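Long-range contacts in RimK-related lysine biosynthesis protein (Thermococcus kodakarensis, PDB 5K2M), which binds ADP and magnesium ions and, as a member of the LysX subfamily of RimK-like ATP-grasp ligases, probably serves in amino-acid biosynthesis: residues N72-A80 with A220-I228; A86-P95 with L213-F221. All coordinates share one frame; numbering follows the deposited sequence.

Interaction 1 (N72-A80 with A220-I228); sequences NSSRLIFEA and AFGEGALAI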
loop_
_atom_site.group_PDB
_atom_site.type_symbol
_atom_site.label_atom_id
_atom_site.label_comp_id
_atom_site.label_asym_id
_atom_site.label_seq_id
_atom_site.Cartn_x
_atom_site.Cartn_y
_atom_site.Cartn_z
ATOM N N ASN A 72 10.189 13.357 40.310
ATOM C CA ASN A 72 9.311 14.428 39.810
ATOM C C ASN A 72 8.677 14.078 38.466
ATOM O O ASN A 72 9.072 13.108 37.829
ATOM C CB ASN A 72 10.115 15.721 39.705
ATOM C CG ASN A 72 10.340 16.367 41.062
ATOM O OD1 ASN A 72 9.407 16.514 41.846
ATOM N ND2 ASN A 72 11.574 16.735 41.351
ATOM N N SER A 73 7.694 14.866 38.046
ATOM C CA SER A 73 7.045 14.691 36.739
ATOM C C SER A 73 7.953 15.127 35.588
ATOM O O SER A 73 8.897 15.893 35.793
ATOM C CB SER A 73 5.737 15.489 36.700
ATOM O OG SER A 73 5.983 16.887 36.617
ATOM N N SER A 74 7.658 14.667 34.373
ATOM C CA SER A 74 8.443 15.075 33.218
ATOM C C SER A 74 8.387 16.589 32.984
ATOM O O SER A 74 9.398 17.216 32.659
ATOM C CB SER A 74 8.028 14.311 31.950
ATOM O OG SER A 74 6.680 14.543 31.600
ATOM N N ARG A 75 7.215 17.175 33.152
ATOM C CA ARG A 75 7.067 18.619 33.030
ATOM C C ARG A 75 7.967 19.373 34.033
ATOM O O ARG A 75 8.674 20.296 33.657
ATOM C CB ARG A 75 5.586 19.012 33.187
ATOM C CG ARG A 75 5.300 20.508 33.150
ATOM C CD ARG A 75 5.175 21.088 34.560
ATOM N NE ARG A 75 5.259 22.553 34.610
ATOM C CZ ARG A 75 5.125 23.290 35.717
ATOM N NH1 ARG A 75 4.897 22.716 36.897
ATOM N NH2 ARG A 75 5.218 24.614 35.644
ATOM N N LEU A 76 7.953 18.990 35.300
ATOM C CA LEU A 76 8.781 19.687 36.289
ATOM C C LEU A 76 10.275 19.484 36.045
ATOM O O LEU A 76 11.065 20.443 36.107
ATOM C CB LEU A 76 8.407 19.283 37.722
ATOM C CG LEU A 76 9.108 20.106 38.809
ATOM C CD1 LEU A 76 8.878 21.600 38.625
ATOM C CD2 LEU A 76 8.604 19.684 40.162
ATOM N N ILE A 77 10.672 18.254 35.730
ATOM C CA ILE A 77 12.067 17.981 35.419
ATOM C C ILE A 77 12.545 18.850 34.244
ATOM O O ILE A 77 13.625 19.428 34.299
ATOM C CB ILE A 77 12.312 16.492 35.107
ATOM C CG1 ILE A 77 12.173 15.647 36.384
ATOM C CG2 ILE A 77 13.699 16.294 34.495
ATOM C CD1 ILE A 77 11.793 14.204 36.117
ATOM N N PHE A 78 11.731 18.971 33.201
ATOM C CA PHE A 78 12.111 19.814 32.078
ATOM C C PHE A 78 12.187 21.294 32.457
ATOM O O PHE A 78 13.169 21.950 32.167
ATOM C CB PHE A 78 11.154 19.669 30.885
ATOM C CG PHE A 78 11.408 20.697 29.820
ATOM C CD1 PHE A 78 12.655 20.755 29.196
ATOM C CD2 PHE A 78 10.464 21.667 29.521
ATOM C CE1 PHE A 78 12.928 21.730 28.243
ATOM C CE2 PHE A 78 10.719 22.628 28.560
ATOM C CZ PHE A 78 11.951 22.665 27.924
ATOM N N GLU A 79 11.142 21.824 33.085
ATOM C CA GLU A 79 11.114 23.256 33.354
ATOM C C GLU A 79 12.067 23.669 34.456
ATOM O O GLU A 79 12.853 24.602 34.273
ATOM C CB GLU A 79 9.698 23.744 33.635
ATOM C CG GLU A 79 8.801 23.557 32.430
ATOM C CD GLU A 79 7.873 24.726 32.159
ATOM O OE1 GLU A 79 8.043 25.820 32.753
ATOM O OE2 GLU A 79 6.963 24.530 31.326
ATOM N N ALA A 80 12.023 22.978 35.586
ATOM C CA ALA A 80 12.958 23.277 36.679
ATOM C C ALA A 80 14.419 23.035 36.275
ATOM O O ALA A 80 15.307 23.803 36.649
ATOM C CB ALA A 80 12.607 22.471 37.925
ATOM N N ALA A 220 5.835 28.902 42.456
ATOM C CA ALA A 220 5.986 29.226 41.038
ATOM C C ALA A 220 5.846 27.996 40.127
ATOM O O ALA A 220 5.407 28.120 38.991
ATOM C CB ALA A 220 7.325 29.902 40.786
ATOM N N PHE A 221 6.235 26.823 40.632
ATOM C CA PHE A 221 6.123 25.569 39.907
ATOM C C PHE A 221 4.873 24.773 40.285
ATOM O O PHE A 221 4.230 24.194 39.410
ATOM C CB PHE A 221 7.415 24.752 40.093
ATOM C CG PHE A 221 8.605 25.425 39.475
ATOM C CD1 PHE A 221 8.895 25.242 38.130
ATOM C CD2 PHE A 221 9.360 26.333 40.204
ATOM C CE1 PHE A 221 9.951 25.910 37.531
ATOM C CE2 PHE A 221 10.418 27.000 39.614
ATOM C CZ PHE A 221 10.719 26.779 38.272
ATOM N N GLY A 222 4.548 24.725 41.574
ATOM C CA GLY A 222 3.275 24.164 42.032
ATOM C C GLY A 222 3.224 22.657 42.214
ATOM O O GLY A 222 2.156 22.099 42.447
ATOM N N GLU A 223 4.368 21.989 42.127
ATOM C CA GLU A 223 4.414 20.545 42.319
ATOM C C GLU A 223 5.823 20.115 42.652
ATOM O O GLU A 223 6.784 20.867 42.452
ATOM C CB GLU A 223 3.967 19.805 41.044
ATOM C CG GLU A 223 4.732 20.208 39.789
ATOM C CD GLU A 223 4.507 19.276 38.597
ATOM O OE1 GLU A 223 4.144 19.770 37.513
ATOM O OE2 GLU A 223 4.719 18.052 38.710
ATOM N N GLY A 224 5.929 18.893 43.159
ATOM C CA GLY A 224 7.196 18.176 43.196
ATOM C C GLY A 224 8.102 18.450 44.375
ATOM O O GLY A 224 7.710 19.075 45.362
ATOM N N ALA A 225 9.323 17.934 44.256
ATOM C CA ALA A 225 10.343 18.060 45.272
ATOM C C ALA A 225 11.500 18.822 44.651
ATOM O O ALA A 225 12.076 18.365 43.670
ATOM C CB ALA A 225 10.787 16.693 45.700
ATOM N N LEU A 226 11.812 19.989 45.203
ATOM C CA LEU A 226 12.805 20.882 44.620
ATOM C C LEU A 226 13.891 21.271 45.608
ATOM O O LEU A 226 13.609 21.616 46.760
ATOM C CB LEU A 226 12.134 22.159 44.079
ATOM C CG LEU A 226 11.238 22.027 42.840
ATOM C CD1 LEU A 226 10.590 23.368 42.527
ATOM C CD2 LEU A 226 11.994 21.500 41.622
ATOM N N ALA A 227 15.136 21.219 45.136
ATOM C CA ALA A 227 16.245 21.868 45.820
ATOM C C ALA A 227 16.429 23.222 45.182
ATOM O O ALA A 227 16.653 23.323 43.985
ATOM C CB ALA A 227 17.517 21.055 45.702
ATOM N N ILE A 228 16.338 24.254 45.998
ATOM C CA ILE A 228 16.349 25.617 45.531
ATOM C C ILE A 228 17.667 26.268 45.941
ATOM O O ILE A 228 18.146 26.032 47.050
ATOM C CB ILE A 228 15.149 26.371 46.126
ATOM C CG1 ILE A 228 13.859 25.615 45.774
ATOM C CG2 ILE A 228 15.114 27.811 45.607
ATOM C CD1 ILE A 228 12.676 25.963 46.631
HETATM O O HOH W 1 6.783 16.798 40.021
#
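Asn72 lays its carboxamide against the backbone of Ala225 and bonds to it twice. Its OD1 takes the Ala225 N-H at 2.8 Å, in the carbonyl plane and on a lone pair, while ND2 gives a nearly straight bond (165°) to Ala225 O at 2.9 Å; ND2 also reaches Pro244 O. With both ends engaged, the amide has its flip state fixed. Ser73, the N-cap of helix 74-80, receives the Leu76 N-H on OG and donates from the same oxygen to Glu223 OE2 (2.7 Å), which it meets from above the carboxylate plane. A water bonded to Asn72 OD1, Ser73 N and Glu223 OE2 ties the three residues together. Arg75, its chain bent at chi2 (-98°), brings NH1 to two acceptors near the guanidinium plane: Glu223 OE1 at 3.1 Å, a salt bridge on the anti side of the carboxylate and somewhat out of its plane, and Phe221 O at 3.0 Å. Leu76 divides its methyls: CD1 packs on Phe221 CD1 at 3.7 Å, and CD2 lies against Glu223 O (3.2 Å) and Gly224 CA and touches Leu226 CD2. Ala80 CB closes the apolar end against Leu226 CD2 at 3.9 Å. Glu223 thus spends one carboxylate oxygen on a cap serine and a water and the other on an arginine, which would be expected to stabilise its negative charge and joins the helix start to the turn entering strand 225-233.

Interaction 2 (A86-P95 with L213-F221); sequences ATLRLAGKVP and LSVKAWEAF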
loop_
_atom_site.group_PDB
_atom_site.type_symbol
_atom_site.label_atom_id
_atom_site.label_comp_id
_atom_site.label_asym_id
_atom_site.label_seq_id
_atom_site.Cartn_x
_atom_site.Cartn_y
_atom_site.Cartn_z
ATOM N N ALA A 86 13.232 27.820 33.804
ATOM C CA ALA A 86 13.008 28.035 35.239
ATOM C C ALA A 86 12.963 29.509 35.639
ATOM O O ALA A 86 12.060 29.894 36.400
ATOM C CB ALA A 86 14.011 27.280 36.089
ATOM N N THR A 87 13.871 30.353 35.129
ATOM C CA THR A 87 13.805 31.752 35.552
ATOM C C THR A 87 12.559 32.400 34.983
ATOM O O THR A 87 11.965 33.234 35.643
ATOM C CB THR A 87 15.061 32.644 35.318
ATOM O OG1 THR A 87 14.888 33.487 34.173
ATOM C CG2 THR A 87 16.298 31.889 35.236
ATOM N N LEU A 88 12.142 31.993 33.785
ATOM C CA LEU A 88 10.870 32.474 33.226
ATOM C C LEU A 88 9.698 32.205 34.172
ATOM O O LEU A 88 8.856 33.065 34.383
ATOM C CB LEU A 88 10.607 31.874 31.843
ATOM C CG LEU A 88 11.016 32.663 30.589
ATOM C CD1 LEU A 88 11.959 33.830 30.838
ATOM C CD2 LEU A 88 11.553 31.782 29.474
ATOM N N ARG A 89 9.649 31.029 34.777
ATOM C CA ARG A 89 8.548 30.747 35.692
ATOM C C ARG A 89 8.714 31.460 37.041
ATOM O O ARG A 89 7.727 31.809 37.672
ATOM C CB ARG A 89 8.353 29.240 35.858
ATOM C CG ARG A 89 6.898 28.887 36.097
ATOM C CD ARG A 89 6.536 27.498 35.617
ATOM N NE ARG A 89 6.508 27.377 34.160
ATOM C CZ ARG A 89 5.502 27.758 33.371
ATOM N NH1 ARG A 89 4.414 28.336 33.870
ATOM N NH2 ARG A 89 5.591 27.569 32.061
ATOM N N LEU A 90 9.957 31.689 37.470
ATOM C CA LEU A 90 10.228 32.434 38.706
ATOM C C LEU A 90 9.994 33.950 38.581
ATOM O O LEU A 90 9.672 34.610 39.566
ATOM C CB LEU A 90 11.661 32.193 39.183
ATOM C CG LEU A 90 11.953 30.775 39.667
ATOM C CD1 LEU A 90 13.450 30.497 39.699
ATOM C CD2 LEU A 90 11.303 30.521 41.019
ATOM N N ALA A 91 10.140 34.492 37.374
ATOM C CA ALA A 91 10.117 35.938 37.167
ATOM C C ALA A 91 8.757 36.524 37.481
ATOM O O ALA A 91 7.736 35.990 37.078
ATOM C CB ALA A 91 10.514 36.270 35.740
ATOM N N GLY A 92 8.743 37.619 38.229
ATOM C CA GLY A 92 7.491 38.206 38.684
ATOM C C GLY A 92 6.933 37.586 39.961
ATOM O O GLY A 92 6.098 38.206 40.614
ATOM N N LYS A 93 7.389 36.378 40.321
ATOM C CA LYS A 93 6.897 35.667 41.508
ATOM C C LYS A 93 7.814 35.853 42.711
ATOM O O LYS A 93 7.347 35.997 43.832
ATOM C CB LYS A 93 6.795 34.171 41.226
ATOM C CG LYS A 93 5.901 33.803 40.055
ATOM C CD LYS A 93 4.435 33.995 40.387
ATOM C CE LYS A 93 3.617 32.811 39.900
ATOM N NZ LYS A 93 3.630 32.701 38.419
ATOM N N VAL A 94 9.116 35.778 42.467
ATOM C CA VAL A 94 10.132 35.977 43.484
ATOM C C VAL A 94 11.278 36.786 42.881
ATOM O O VAL A 94 11.430 36.828 41.662
ATOM C CB VAL A 94 10.665 34.631 44.013
ATOM C CG1 VAL A 94 9.549 33.864 44.704
ATOM C CG2 VAL A 94 11.254 33.787 42.892
ATOM N N PRO A 95 12.084 37.448 43.726
ATOM C CA PRO A 95 13.221 38.165 43.149
ATOM C C PRO A 95 14.309 37.203 42.660
ATOM O O PRO A 95 14.529 36.147 43.263
ATOM C CB PRO A 95 13.715 39.058 44.296
ATOM C CG PRO A 95 13.126 38.489 45.547
ATOM C CD PRO A 95 11.903 37.719 45.163
ATOM N N LEU A 213 10.692 32.600 51.260
ATOM C CA LEU A 213 11.118 32.750 49.864
ATOM C C LEU A 213 11.187 31.395 49.146
ATOM O O LEU A 213 10.782 31.268 47.986
ATOM C CB LEU A 213 12.484 33.441 49.794
ATOM C CG LEU A 213 13.027 33.745 48.398
ATOM C CD1 LEU A 213 12.092 34.690 47.654
ATOM C CD2 LEU A 213 14.414 34.354 48.517
ATOM N N SER A 214 11.701 30.390 49.841
ATOM C CA SER A 214 11.795 29.037 49.292
ATOM C C SER A 214 10.421 28.477 48.918
ATOM O O SER A 214 10.256 27.913 47.827
ATOM C CB SER A 214 12.478 28.103 50.283
ATOM O OG SER A 214 13.827 28.486 50.471
ATOM N N VAL A 215 9.440 28.642 49.809
ATOM C CA VAL A 215 8.088 28.154 49.545
ATOM C C VAL A 215 7.488 28.872 48.331
ATOM O O VAL A 215 6.869 28.242 47.479
ATOM C CB VAL A 215 7.155 28.298 50.781
ATOM C CG1 VAL A 215 5.705 27.983 50.423
ATOM C CG2 VAL A 215 7.600 27.376 51.909
ATOM N N LYS A 216 7.684 30.185 48.254
ATOM C CA LYS A 216 7.181 30.978 47.127
ATOM C C LYS A 216 7.819 30.558 45.806
ATOM O O LYS A 216 7.143 30.491 44.785
ATOM C CB LYS A 216 7.407 32.477 47.357
ATOM C CG LYS A 216 6.332 33.161 48.193
ATOM C CD LYS A 216 6.791 34.555 48.601
ATOM C CE LYS A 216 5.653 35.427 49.116
ATOM N NZ LYS A 216 4.887 36.040 47.990
ATOM N N ALA A 217 9.120 30.281 45.828
ATOM C CA ALA A 217 9.808 29.774 44.647
ATOM C C ALA A 217 9.200 28.444 44.210
ATOM O O ALA A 217 8.972 28.218 43.023
ATOM C CB ALA A 217 11.293 29.608 44.924
ATOM N N TRP A 218 8.942 27.562 45.173
ATOM C CA TRP A 218 8.300 26.284 44.879
ATOM C C TRP A 218 6.900 26.468 44.280
ATOM O O TRP A 218 6.505 25.712 43.390
ATOM C CB TRP A 218 8.213 25.426 46.147
ATOM C CG TRP A 218 7.551 24.093 45.929
ATOM C CD1 TRP A 218 8.173 22.908 45.734
ATOM C CD2 TRP A 218 6.145 23.819 45.884
ATOM N NE1 TRP A 218 7.252 21.910 45.572
ATOM C CE2 TRP A 218 5.996 22.445 45.640
ATOM C CE3 TRP A 218 4.995 24.606 46.017
ATOM C CZ2 TRP A 218 4.741 21.827 45.538
ATOM C CZ3 TRP A 218 3.749 23.992 45.914
ATOM C CH2 TRP A 218 3.638 22.615 45.679
ATOM N N GLU A 219 6.155 27.458 44.791
ATOM C CA GLU A 219 4.785 27.750 44.334
ATOM C C GLU A 219 4.745 28.293 42.902
ATOM O O GLU A 219 3.748 28.136 42.206
ATOM C CB GLU A 219 4.060 28.697 45.320
ATOM C CG GLU A 219 3.628 27.956 46.582
ATOM C CD GLU A 219 3.125 28.824 47.727
ATOM O OE1 GLU A 219 3.258 30.068 47.702
ATOM O OE2 GLU A 219 2.604 28.226 48.689
ATOM N N ALA A 220 5.835 28.902 42.456
ATOM C CA ALA A 220 5.986 29.226 41.038
ATOM C C ALA A 220 5.846 27.996 40.127
ATOM O O ALA A 220 5.407 28.120 38.991
ATOM C CB ALA A 220 7.325 29.902 40.786
ATOM N N PHE A 221 6.235 26.823 40.632
ATOM C CA PHE A 221 6.123 25.569 39.907
ATOM C C PHE A 221 4.873 24.773 40.285
ATOM O O PHE A 221 4.230 24.194 39.410
ATOM C CB PHE A 221 7.415 24.752 40.093
ATOM C CG PHE A 221 8.605 25.425 39.475
ATOM C CD1 PHE A 221 8.895 25.242 38.130
ATOM C CD2 PHE A 221 9.360 26.333 40.204
ATOM C CE1 PHE A 221 9.951 25.910 37.531
ATOM C CE2 PHE A 221 10.418 27.000 39.614
ATOM C CZ PHE A 221 10.719 26.779 38.272
#
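Leu90 and Ala220 lie at the close-packed centre of this contact, where helix 83-90 packs on Ala217, Ala220 and Phe221. Leu90 CD2 fits among Ala217 CB, Ala220 CB and Phe221 CE2, the last at 3.9 Å; CG stands anti to its carbonyl carbon (chi1 -68°), which brings CD2 to these partners. The Phe221 ring reaches on to Ala86, its CZ lying 4.0 Å from Ala86 CB. Arg89 crosses the ring obliquely, its guanidinium plane turned 64° from it, with CB and CD near the ring atoms. Arg89 CG also comes within 3.3 Å of Ala220 O, whereas its charged end pairs with Glu79. Beyond the helix, buried Val94 sets its CB against Leu213 CD1. Toward solvent the partners are exposed and share less surface: Lys216 gives its CB to Val94 CG1 at 3.7 Å, the two side chains running antiparallel, and Pro95 touches Leu213 CD1 through CD. Spacing is wider at exposed Lys93, whose CG lies 4.2 Å from Ala220 CB. No hydrogen bond crosses between the segments, so apolar packing holds them together. Leu90 and Val94 touch Val239, and Phe221 touches Val242, of strand 236-243; Ser214 and Trp218 of helix 208-219 rest on strands 225-233 and 170-177, while Leu88 and Arg89 meet Arg61 of a second subunit.

Interactions 1 and 2 share Ala220 and Phe221, and their centres lie 11 Å apart. In sequence, both segments of interaction 2 fall within the span bracketed by interaction 1. A salt bridge between Glu79 OE1 and Arg89 NE (2.6 Å) joins the consecutive helices 74-80 and 83-90, and a probable hydrogen bond from Trp218 NE1 to Gly224 O (2.9 Å) connects helix 208-219 to the start of strand 225-233. Both contacts border the nucleotide site: the side chains of Leu226 and Ala86 lie about 6 Å from those of the magnesium ligands Asn243 and Glu241, respectively. Ala80 and Ala86 side chains are each about 9 Å from a bound magnesium ion, and about 11 and 10 Å from ADP.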